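Local coordinates for protein UDP-glucose 4-epimerase (Brucella ovis, PDB 4WOK) that probably interconverts UDP-glucose and UDP-galactose as an NAD-dependent UDP-glucose 4-epimerase of the Rossmann-fold epimerase/dehydratase family, at residues A[175-180]-A[258-263]; A[136-141]-A[300-305]; A[229-234]-A[294-299]. The protein carries 2 engineered substitutions. All blocks are in the same frame, centred on the assembly; numbering follows the deposited sequence.

In the fold
Contact 1 joins the last two strands of the parallel Rossmann sheet and delivers Tyr-178, Phe-179 and Asn-180 to the NAD pocket. Contact 2, its centre about 9 Å from that of contact 1, connects a loop to the segment leading into helix 304-310, beside the sheet's outer strand, where Glu-141 OE2 accepts a probable hydrogen bond from Asn-260 N at 2.8 Å. Contact 3 lies farther out, with centres about 13 Å from contact 2 and about 15 Å from contact 1. Asp-232 OD2 ties it to contact 2 through Ala-301 N, 2.7 Å away, and Asn-180 pairs with segment 229-234. The side chain of Asp-232 remains about 10 Å from NAD, so contact 3 stands back from the cofactor.

Contact 1: A[175-180]-A[258-263]; sequences ALRYFN and AVNLGT. With NAD (nicotinamide-adenine-dinucleotide), chain B.
The guanidinium of Arg-177 carries the methyl group of Ala-258 over one face: CB sits 3.7 Å above the plane, displaced toward the rim nearest NH2. The nitrogens turn to other partners, NH2 forming a salt bridge with Glu-159 and NH1 a hydrogen bond with the hydroxyl of Tyr-131. Its chain is extended from CG to NE, and it starts with CG opposite the carbonyl carbon (chi1 -54°), which carries it back along the strand toward Ala-258. On the way CB passes the amide oxygen OD1 of Asn-260, itself bonded to Tyr-131; guanidinium and amide planes are turned 53° apart.

The ring of Tyr-178 meets Leu-261 and NAD obliquely. CD1 approaches Leu-261 CD1, while CE2 comes within 3.4 Å of the nicotinamide carbon C5N and OH, hydrogen-bonded to Ser-125, lies 3.1 Å from O4D of the ribose. With CG between the backbone N and carbonyl carbon, a chi1 of 49° keeps CB on Leu-261 and leads the ring away from it, toward the nicotinamide and its ribose.

Behind these groups the strands run parallel. Ala-175 O receives Val-259 N, Arg-177 N gives an almost straight bond of 2.9 Å to Val-259 O, and Leu-261 N closes on Arg-177 O at 2.7 Å. On the face bearing Leu-176 and Val-259, CD2 of the leucine packs alongside CG2 of the valine at 3.6 Å. Past the paired residues a water takes over, accepting from Phe-179 N and donating to Leu-261 O.

The buried arginine charge is thus probably balanced by Glu-159, with the Ala-258 methyl covering part of one face. The backbone bonds of Arg-177 N and O hold the end of strand 172-177, which probably helps to place Tyr-178 against the nicotinamide.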
loop_
_atom_site.group_PDB
_atom_site.type_symbol
_atom_site.label_atom_id
_atom_site.label_comp_id
_atom_site.label_asym_id
_atom_site.label_seq_id
_atom_site.Cartn_x
_atom_site.Cartn_y
_atom_site.Cartn_z
ATOM N N ALA A 175 5.282 -3.931 10.758
ATOM C CA ALA A 175 4.360 -2.964 10.186
ATOM C C ALA A 175 5.123 -2.193 9.125
ATOM O O ALA A 175 6.233 -1.729 9.374
ATOM C CB ALA A 175 3.798 -2.029 11.258
ATOM N N LEU A 176 4.538 -2.075 7.937
ATOM C CA LEU A 176 5.213 -1.413 6.829
ATOM C C LEU A 176 4.450 -0.158 6.425
ATOM O O LEU A 176 3.286 -0.230 6.026
ATOM C CB LEU A 176 5.357 -2.366 5.641
ATOM C CG LEU A 176 6.190 -3.629 5.893
ATOM C CD1 LEU A 176 6.107 -4.573 4.697
ATOM C CD2 LEU A 176 7.655 -3.299 6.212
ATOM N N ARG A 177 5.122 0.986 6.536
ATOM C CA ARG A 177 4.510 2.282 6.282
ATOM C C ARG A 177 5.000 2.858 4.954
ATOM O O ARG A 177 6.202 2.895 4.689
ATOM C CB ARG A 177 4.828 3.266 7.422
ATOM C CG ARG A 177 4.468 2.779 8.822
ATOM C CD ARG A 177 4.948 3.772 9.885
ATOM N NE ARG A 177 4.658 3.330 11.248
ATOM C CZ ARG A 177 5.424 3.622 12.301
ATOM N NH1 ARG A 177 6.522 4.352 12.145
ATOM N NH2 ARG A 177 5.094 3.191 13.509
ATOM N N TYR A 178 4.070 3.305 4.116
ATOM C CA TYR A 178 4.449 3.954 2.863
ATOM C C TYR A 178 3.339 4.891 2.434
ATOM O O TYR A 178 2.230 4.840 2.980
ATOM C CB TYR A 178 4.748 2.918 1.774
ATOM C CG TYR A 178 3.679 1.845 1.626
ATOM C CD1 TYR A 178 3.657 0.728 2.465
ATOM C CD2 TYR A 178 2.714 1.943 0.634
ATOM C CE1 TYR A 178 2.686 -0.243 2.330
ATOM C CE2 TYR A 178 1.749 0.973 0.479
ATOM C CZ TYR A 178 1.734 -0.116 1.333
ATOM O OH TYR A 178 0.761 -1.081 1.184
ATOM N N PHE A 179 3.636 5.751 1.461
ATOM C CA PHE A 179 2.667 6.755 1.025
ATOM C C PHE A 179 1.793 6.312 -0.154
ATOM O O PHE A 179 0.593 6.073 0.012
ATOM C CB PHE A 179 3.389 8.060 0.661
ATOM C CG PHE A 179 3.641 8.965 1.840
ATOM C CD1 PHE A 179 2.582 9.601 2.482
ATOM C CD2 PHE A 179 4.931 9.181 2.306
ATOM C CE1 PHE A 179 2.806 10.440 3.564
ATOM C CE2 PHE A 179 5.165 10.020 3.382
ATOM C CZ PHE A 179 4.098 10.652 4.013
ATOM N N ASN A 180 2.385 6.236 -1.344
ATOM C CA ASN A 180 1.622 5.961 -2.556
ATOM C C ASN A 180 2.164 4.803 -3.362
ATOM O O ASN A 180 3.245 4.897 -3.946
ATOM C CB ASN A 180 1.579 7.194 -3.468
ATOM C CG ASN A 180 0.900 8.381 -2.819
ATOM O OD1 ASN A 180 -0.303 8.357 -2.563
ATOM N ND2 ASN A 180 1.664 9.440 -2.574
ATOM N N ALA A 258 8.681 -1.675 12.830
ATOM C CA ALA A 258 7.836 -0.754 12.082
ATOM C C ALA A 258 8.761 0.140 11.269
ATOM O O ALA A 258 9.508 0.946 11.834
ATOM C CB ALA A 258 6.947 0.062 13.012
ATOM N N VAL A 259 8.748 -0.029 9.947
ATOM C CA VAL A 259 9.645 0.729 9.081
ATOM C C VAL A 259 8.933 1.374 7.886
ATOM O O VAL A 259 7.916 0.875 7.411
ATOM C CB VAL A 259 10.800 -0.158 8.550
ATOM C CG1 VAL A 259 11.602 -0.756 9.709
ATOM C CG2 VAL A 259 10.273 -1.255 7.651
ATOM N N ASN A 260 9.494 2.492 7.424
ATOM C CA ASN A 260 9.064 3.176 6.214
ATOM C C ASN A 260 9.551 2.482 4.948
ATOM O O ASN A 260 10.655 1.937 4.919
ATOM C CB ASN A 260 9.587 4.612 6.197
ATOM C CG ASN A 260 9.010 5.472 7.299
ATOM O OD1 ASN A 260 7.923 5.208 7.812
ATOM N ND2 ASN A 260 9.738 6.533 7.658
ATOM N N LEU A 261 8.737 2.532 3.898
ATOM C CA LEU A 261 9.132 2.060 2.576
ATOM C C LEU A 261 9.067 3.210 1.581
ATOM O O LEU A 261 8.079 3.938 1.532
ATOM C CB LEU A 261 8.229 0.919 2.108
ATOM C CG LEU A 261 8.162 -0.325 2.995
ATOM C CD1 LEU A 261 7.194 -1.334 2.410
ATOM C CD2 LEU A 261 9.545 -0.929 3.166
ATOM N N GLY A 262 10.127 3.373 0.793
ATOM C CA GLY A 262 10.175 4.408 -0.218
ATOM C C GLY A 262 11.564 4.606 -0.800
ATOM O O GLY A 262 12.499 3.878 -0.474
ATOM N N THR A 263 11.689 5.599 -1.669
ATOM C CA THR A 263 12.962 5.920 -2.304
ATOM C C THR A 263 13.757 6.949 -1.511
ATOM O O THR A 263 14.963 7.116 -1.720
ATOM C CB THR A 263 12.756 6.490 -3.702
ATOM O OG1 THR A 263 11.988 7.692 -3.593
ATOM C CG2 THR A 263 12.030 5.507 -4.583
HETATM P PA NAD B . -7.057 -2.668 -2.888
HETATM O O1A NAD B . -8.437 -2.213 -2.452
HETATM O O2A NAD B . -6.684 -2.978 -4.307
HETATM O O5B NAD B . -6.834 -4.181 -2.073
HETATM C C5B NAD B . -7.639 -4.260 -0.916
HETATM C C4B NAD B . -8.066 -5.750 -0.848
HETATM O O4B NAD B . -8.646 -6.043 0.431
HETATM C C3B NAD B . -9.154 -5.868 -1.921
HETATM O O3B NAD B . -8.876 -7.019 -2.678
HETATM C C2B NAD B . -10.443 -6.020 -1.076
HETATM O O2B NAD B . -11.364 -6.805 -1.724
HETATM C C1B NAD B . -9.880 -6.749 0.198
HETATM N N9A NAD B . -10.682 -6.465 1.404
HETATM C C8A NAD B . -11.107 -5.218 1.914
HETATM N N7A NAD B . -11.794 -5.339 3.056
HETATM C C5A NAD B . -11.820 -6.719 3.292
HETATM C C6A NAD B . -12.399 -7.484 4.328
HETATM N N6A NAD B . -13.098 -6.869 5.341
HETATM N N1A NAD B . -12.266 -8.831 4.322
HETATM C C2A NAD B . -11.570 -9.399 3.285
HETATM N N3A NAD B . -10.971 -8.793 2.220
HETATM C C4A NAD B . -11.122 -7.434 2.278
HETATM O O3 NAD B . -6.179 -1.592 -2.079
HETATM P PN NAD B . -4.573 -1.686 -2.240
HETATM O O1N NAD B . -3.960 -2.941 -2.793
HETATM O O2N NAD B . -4.178 -0.296 -2.598
HETATM O O5D NAD B . -3.901 -1.544 -0.654
HETATM C C5D NAD B . -4.239 -2.564 0.148
HETATM C C4D NAD B . -3.463 -2.334 1.445
HETATM O O4D NAD B . -2.360 -1.374 1.184
HETATM C C3D NAD B . -4.381 -1.641 2.473
HETATM O O3D NAD B . -3.952 -2.087 3.720
HETATM C C2D NAD B . -4.009 -0.169 2.262
HETATM O O2D NAD B . -4.189 0.631 3.362
HETATM C C1D NAD B . -2.480 -0.365 2.132
HETATM N N1N NAD B . -1.870 0.939 1.560
HETATM C C2N NAD B . -2.091 1.212 0.212
HETATM C C3N NAD B . -1.540 2.403 -0.330
HETATM C C7N NAD B . -1.773 2.712 -1.785
HETATM O O7N NAD B . -1.278 3.722 -2.294
HETATM N N7N NAD B . -2.547 1.843 -2.529
HETATM C C4N NAD B . -0.810 3.259 0.498
HETATM C C5N NAD B . -0.612 2.955 1.845
HETATM C C6N NAD B . -1.156 1.778 2.377
HETATM O O HOH W 1 6.226 5.999 0.810
#

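Contact 2: A[136-141]-A[300-305]; sequences RLPIGE and YADPAL
The ring of Tyr-300 packs against Leu-137 and Pro-138, and its side chain can be followed outward: a chi1 of 53°, with CG between the backbone N and the carbonyl carbon, sends the ring from CB toward the proline. CD2 meets Pro-138 CB first; CE2 then makes the closest ring contact with that same carbon, 3.6 Å. Farther on, CZ and finally OH pass Leu-137 CB, the hydroxyl at 4.0 Å, while Leu-137 CD2 rests over one ring face near its rim. The two residues that meet the ring are joined by a cis peptide bond.

The backbones bridge just beyond. Ile-139 N donates to Tyr-300 O at 3.0 Å, and Asp-302 N returns a bond of 2.9 Å to Ile-139 O. Pro-138 CG leans on Asp-302 CB, and the OD1 of that aspartate forms an Asx turn by accepting from Ala-304 N.

At the far end Glu-141, bent at chi2 (84°), brings its carboxylate over Leu-305, OE2 standing 3.4 Å from CB. A water that accepts from Leu-305 N at 2.6 Å also lies 3.0 Å from Glu-141 OE1 and close to Asp-302 O.

Two carboxylates therefore gather near the start of helix 304-310. Asp-302 accepts directly from the helix amide of Ala-304, whereas Glu-141 OE1 reaches that of Leu-305 through water and OE2 takes Asn-260 N; the helix end would probably stabilise their negative charge.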
loop_
_atom_site.group_PDB
_atom_site.type_symbol
_atom_site.label_atom_id
_atom_site.label_comp_id
_atom_site.label_asym_id
_atom_site.label_seq_id
_atom_site.Cartn_x
_atom_site.Cartn_y
_atom_site.Cartn_z
ATOM N N ARG A 136 10.173 17.257 10.332
ATOM C CA ARG A 136 11.340 17.295 9.461
ATOM C C ARG A 136 11.163 16.377 8.258
ATOM O O ARG A 136 10.397 15.416 8.300
ATOM C CB ARG A 136 12.601 16.905 10.237
ATOM N N LEU A 137 11.883 16.682 7.184
ATOM C CA LEU A 137 11.853 15.862 5.985
ATOM C C LEU A 137 13.253 15.371 5.644
ATOM O O LEU A 137 14.210 16.142 5.703
ATOM C CB LEU A 137 11.258 16.643 4.814
ATOM C CG LEU A 137 9.761 16.935 4.910
ATOM C CD1 LEU A 137 9.390 18.081 3.989
ATOM C CD2 LEU A 137 8.948 15.686 4.573
ATOM N N PRO A 138 13.381 14.085 5.277
ATOM C CA PRO A 138 12.293 13.110 5.135
ATOM C C PRO A 138 11.768 12.609 6.479
ATOM O O PRO A 138 12.382 12.863 7.514
ATOM C CB PRO A 138 12.945 11.975 4.345
ATOM C CG PRO A 138 14.396 12.069 4.692
ATOM C CD PRO A 138 14.690 13.515 4.916
ATOM N N ILE A 139 10.638 11.908 6.457
ATOM C CA ILE A 139 9.974 11.498 7.690
ATOM C C ILE A 139 10.557 10.200 8.237
ATOM O O ILE A 139 10.418 9.146 7.620
ATOM C CB ILE A 139 8.457 11.318 7.471
ATOM C CG1 ILE A 139 7.866 12.557 6.786
ATOM C CG2 ILE A 139 7.761 11.016 8.791
ATOM C CD1 ILE A 139 6.399 12.405 6.427
ATOM N N GLY A 140 11.216 10.280 9.391
ATOM C CA GLY A 140 11.771 9.102 10.033
ATOM C C GLY A 140 10.717 8.426 10.890
ATOM O O GLY A 140 9.689 9.025 11.195
ATOM N N GLU A 141 10.963 7.183 11.287
ATOM C CA GLU A 141 9.988 6.435 12.076
ATOM C C GLU A 141 9.843 7.013 13.480
ATOM O O GLU A 141 8.876 6.722 14.182
ATOM C CB GLU A 141 10.372 4.957 12.153
ATOM C CG GLU A 141 10.261 4.206 10.838
ATOM C CD GLU A 141 11.489 4.349 9.961
ATOM O OE1 GLU A 141 12.409 5.114 10.322
ATOM O OE2 GLU A 141 11.540 3.686 8.905
ATOM N N TYR A 300 7.505 12.951 2.084
ATOM C CA TYR A 300 8.155 11.722 1.665
ATOM C C TYR A 300 8.895 11.107 2.848
ATOM O O TYR A 300 9.270 11.799 3.796
ATOM C CB TYR A 300 9.101 11.961 0.481
ATOM C CG TYR A 300 10.117 13.060 0.691
ATOM C CD1 TYR A 300 9.779 14.393 0.485
ATOM C CD2 TYR A 300 11.419 12.764 1.083
ATOM C CE1 TYR A 300 10.704 15.402 0.677
ATOM C CE2 TYR A 300 12.352 13.768 1.276
ATOM C CZ TYR A 300 11.989 15.084 1.069
ATOM O OH TYR A 300 12.914 16.083 1.255
ATOM N N ALA A 301 9.088 9.796 2.779
ATOM C CA ALA A 301 9.566 9.020 3.912
ATOM C C ALA A 301 11.068 8.768 3.875
ATOM O O ALA A 301 11.670 8.689 2.807
ATOM C CB ALA A 301 8.822 7.695 3.972
ATOM N N ASP A 302 11.654 8.625 5.060
ATOM C CA ASP A 302 13.047 8.236 5.219
ATOM C C ASP A 302 13.156 6.708 5.204
ATOM O O ASP A 302 12.634 6.040 6.095
ATOM C CB ASP A 302 13.603 8.806 6.527
ATOM C CG ASP A 302 15.108 8.675 6.639
ATOM O OD1 ASP A 302 15.722 7.972 5.806
ATOM O OD2 ASP A 302 15.677 9.278 7.574
ATOM N N PRO A 303 13.833 6.150 4.188
ATOM C CA PRO A 303 13.898 4.698 3.996
ATOM C C PRO A 303 15.102 4.015 4.654
ATOM O O PRO A 303 15.334 2.831 4.391
ATOM C CB PRO A 303 13.993 4.572 2.481
ATOM C CG PRO A 303 14.835 5.758 2.096
ATOM C CD PRO A 303 14.479 6.869 3.074
ATOM N N ALA A 304 15.851 4.742 5.477
ATOM C CA ALA A 304 17.107 4.221 6.022
ATOM C C ALA A 304 16.906 3.030 6.959
ATOM O O ALA A 304 17.668 2.073 6.902
ATOM C CB ALA A 304 17.868 5.325 6.740
ATOM N N LEU A 305 15.880 3.083 7.808
ATOM C CA LEU A 305 15.666 2.020 8.782
ATOM C C LEU A 305 15.332 0.691 8.106
ATOM O O LEU A 305 15.816 -0.359 8.520
ATOM C CB LEU A 305 14.561 2.392 9.767
ATOM C CG LEU A 305 14.466 1.427 10.950
ATOM C CD1 LEU A 305 15.802 1.369 11.719
ATOM C CD2 LEU A 305 13.301 1.783 11.884
HETATM O O HOH W 2 14.330 5.218 8.008
#

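Contact 3: A[229-234]-A[294-299]; sequences CIRDYI and GDPPAL
Pro-296 O is clasped by two nitrogens of Arg-231, NH2 at 2.8 Å and NH1 at 3.0 Å, in an end-on grip by a single guanidinium. The oxygen lies exactly in the guanidinium plane, whereas NH1 reaches it from well above the carbonyl plane and NH2 is tilted only slightly. NH1 also bonds to Ile-230 O, the carbonyl of the preceding residue. That oxygen has a second donor, Leu-299 N at 3.0 Å, which arrives from the opposite face of its plane.

A bend at chi2 (-74°) folds the arginine back beside its own strand and aligns its tip with the loop. The flat group is sandwiched there: Leu-299 CD1 is centred 3.9 Å above one face, and Cys-229 SG 3.7 Å from the other. Also at the edge, NH2 forms a salt bridge with Asp-295 OD2, 3.3 Å away, the carboxylate plane being turned 65° from the guanidinium. A water bridges the same pair, accepting from NH2 and donating to Asp-295 OD1, while Tyr-222 provides OD2 with another partner. Stacked and gripped along its edge, the guanidinium has little freedom to rotate.

The main chains run in the same direction, paired through Ile-230 and Ala-298, whose CB atoms touch. Ile-230 N donates to Pro-297 O at 2.7 Å. Beyond the bridge, a second water links Asp-232 N and Leu-299 O, which make no direct bond; the carboxylate of Asp-232 turns to Ala-301 N.

This is a single parallel bridge of loop 294-299 onto the first residues of strand 230-235, the central strand of a small mixed sheet. The arrangement is consistent with the smaller domain that in related epimerases binds the nucleotide sugar beside the Rossmann domain.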
loop_
_atom_site.group_PDB
_atom_site.type_symbol
_atom_site.label_atom_id
_atom_site.label_comp_id
_atom_site.label_asym_id
_atom_site.label_seq_id
_atom_site.Cartn_x
_atom_site.Cartn_y
_atom_site.Cartn_z
ATOM N N CYS A 229 2.886 20.426 -5.749
ATOM C CA CYS A 229 3.244 19.754 -4.505
ATOM C C CYS A 229 3.971 18.439 -4.751
ATOM O O CYS A 229 3.808 17.783 -5.785
ATOM C CB CYS A 229 2.014 19.518 -3.629
ATOM S SG CYS A 229 1.194 17.967 -3.901
ATOM N N ILE A 230 4.787 18.074 -3.771
ATOM C CA ILE A 230 5.668 16.931 -3.863
ATOM C C ILE A 230 5.164 15.823 -2.936
ATOM O O ILE A 230 4.839 16.074 -1.775
ATOM C CB ILE A 230 7.114 17.321 -3.493
ATOM C CG1 ILE A 230 7.673 18.315 -4.517
ATOM C CG2 ILE A 230 7.994 16.092 -3.388
ATOM C CD1 ILE A 230 9.062 18.814 -4.183
ATOM N N ARG A 231 5.065 14.611 -3.463
ATOM C CA ARG A 231 4.594 13.473 -2.662
ATOM C C ARG A 231 5.483 12.268 -2.932
ATOM O O ARG A 231 6.424 12.347 -3.732
ATOM C CB ARG A 231 3.126 13.167 -2.972
ATOM C CG ARG A 231 2.158 14.313 -2.649
ATOM C CD ARG A 231 1.952 14.441 -1.146
ATOM N NE ARG A 231 0.999 15.486 -0.769
ATOM C CZ ARG A 231 1.346 16.721 -0.416
ATOM N NH1 ARG A 231 2.623 17.075 -0.413
ATOM N NH2 ARG A 231 0.416 17.606 -0.072
ATOM N N ASP A 232 5.171 11.148 -2.287
ATOM C CA ASP A 232 6.090 10.017 -2.211
ATOM C C ASP A 232 5.519 8.810 -2.933
ATOM O O ASP A 232 4.448 8.319 -2.567
ATOM C CB ASP A 232 6.358 9.684 -0.747
ATOM C CG ASP A 232 7.561 8.797 -0.556
ATOM O OD1 ASP A 232 8.146 8.330 -1.555
ATOM O OD2 ASP A 232 7.921 8.570 0.613
ATOM N N TYR A 233 6.222 8.329 -3.950
ATOM C CA TYR A 233 5.707 7.218 -4.749
ATOM C C TYR A 233 6.641 6.018 -4.740
ATOM O O TYR A 233 7.841 6.153 -4.947
ATOM C CB TYR A 233 5.455 7.673 -6.189
ATOM C CG TYR A 233 4.498 8.845 -6.251
ATOM C CD1 TYR A 233 4.965 10.152 -6.154
ATOM C CD2 TYR A 233 3.130 8.644 -6.365
ATOM C CE1 TYR A 233 4.095 11.226 -6.187
ATOM C CE2 TYR A 233 2.251 9.713 -6.395
ATOM C CZ TYR A 233 2.741 11.000 -6.305
ATOM O OH TYR A 233 1.872 12.068 -6.326
ATOM N N ILE A 234 6.082 4.839 -4.505
ATOM C CA ILE A 234 6.880 3.621 -4.521
ATOM C C ILE A 234 6.215 2.579 -5.417
ATOM O O ILE A 234 4.997 2.383 -5.376
ATOM C CB ILE A 234 7.099 3.059 -3.086
ATOM C CG1 ILE A 234 7.851 1.726 -3.129
ATOM C CG2 ILE A 234 5.781 2.896 -2.337
ATOM C CD1 ILE A 234 8.392 1.289 -1.768
ATOM N N GLY A 294 -3.008 25.340 4.156
ATOM C CA GLY A 294 -2.585 24.336 5.113
ATOM C C GLY A 294 -2.273 22.979 4.504
ATOM O O GLY A 294 -2.213 21.972 5.215
ATOM N N ASP A 295 -2.077 22.940 3.189
ATOM C CA ASP A 295 -1.676 21.702 2.529
ATOM C C ASP A 295 -0.159 21.670 2.355
ATOM O O ASP A 295 0.425 22.614 1.830
ATOM C CB ASP A 295 -2.369 21.552 1.173
ATOM C CG ASP A 295 -2.244 20.148 0.608
ATOM O OD1 ASP A 295 -2.569 19.185 1.327
ATOM O OD2 ASP A 295 -1.812 20.005 -0.553
ATOM N N PRO A 296 0.478 20.577 2.796
ATOM C CA PRO A 296 1.939 20.439 2.789
ATOM C C PRO A 296 2.523 20.468 1.392
ATOM O O PRO A 296 1.973 19.838 0.490
ATOM C CB PRO A 296 2.169 19.069 3.432
ATOM C CG PRO A 296 0.912 18.771 4.183
ATOM C CD PRO A 296 -0.182 19.405 3.391
ATOM N N PRO A 297 3.637 21.190 1.215
ATOM C CA PRO A 297 4.318 21.279 -0.077
ATOM C C PRO A 297 5.014 19.977 -0.433
ATOM O O PRO A 297 5.149 19.643 -1.611
ATOM C CB PRO A 297 5.348 22.402 0.136
ATOM C CG PRO A 297 4.982 23.041 1.456
ATOM C CD PRO A 297 4.321 21.978 2.249
ATOM N N ALA A 298 5.452 19.245 0.584
ATOM C CA ALA A 298 6.246 18.050 0.346
ATOM C C ALA A 298 6.077 17.037 1.463
ATOM O O ALA A 298 6.125 17.375 2.646
ATOM C CB ALA A 298 7.722 18.411 0.175
ATOM N N LEU A 299 5.860 15.790 1.062
ATOM C CA LEU A 299 5.794 14.669 1.992
ATOM C C LEU A 299 6.505 13.468 1.386
ATOM O O LEU A 299 6.157 13.021 0.294
ATOM C CB LEU A 299 4.343 14.307 2.313
ATOM C CG LEU A 299 3.448 15.330 3.010
ATOM C CD1 LEU A 299 2.008 14.826 3.035
ATOM C CD2 LEU A 299 3.946 15.608 4.417
HETATM O O HOH W 3 -2.325 16.638 0.449
HETATM O O HOH W 4 3.391 11.446 -0.172
#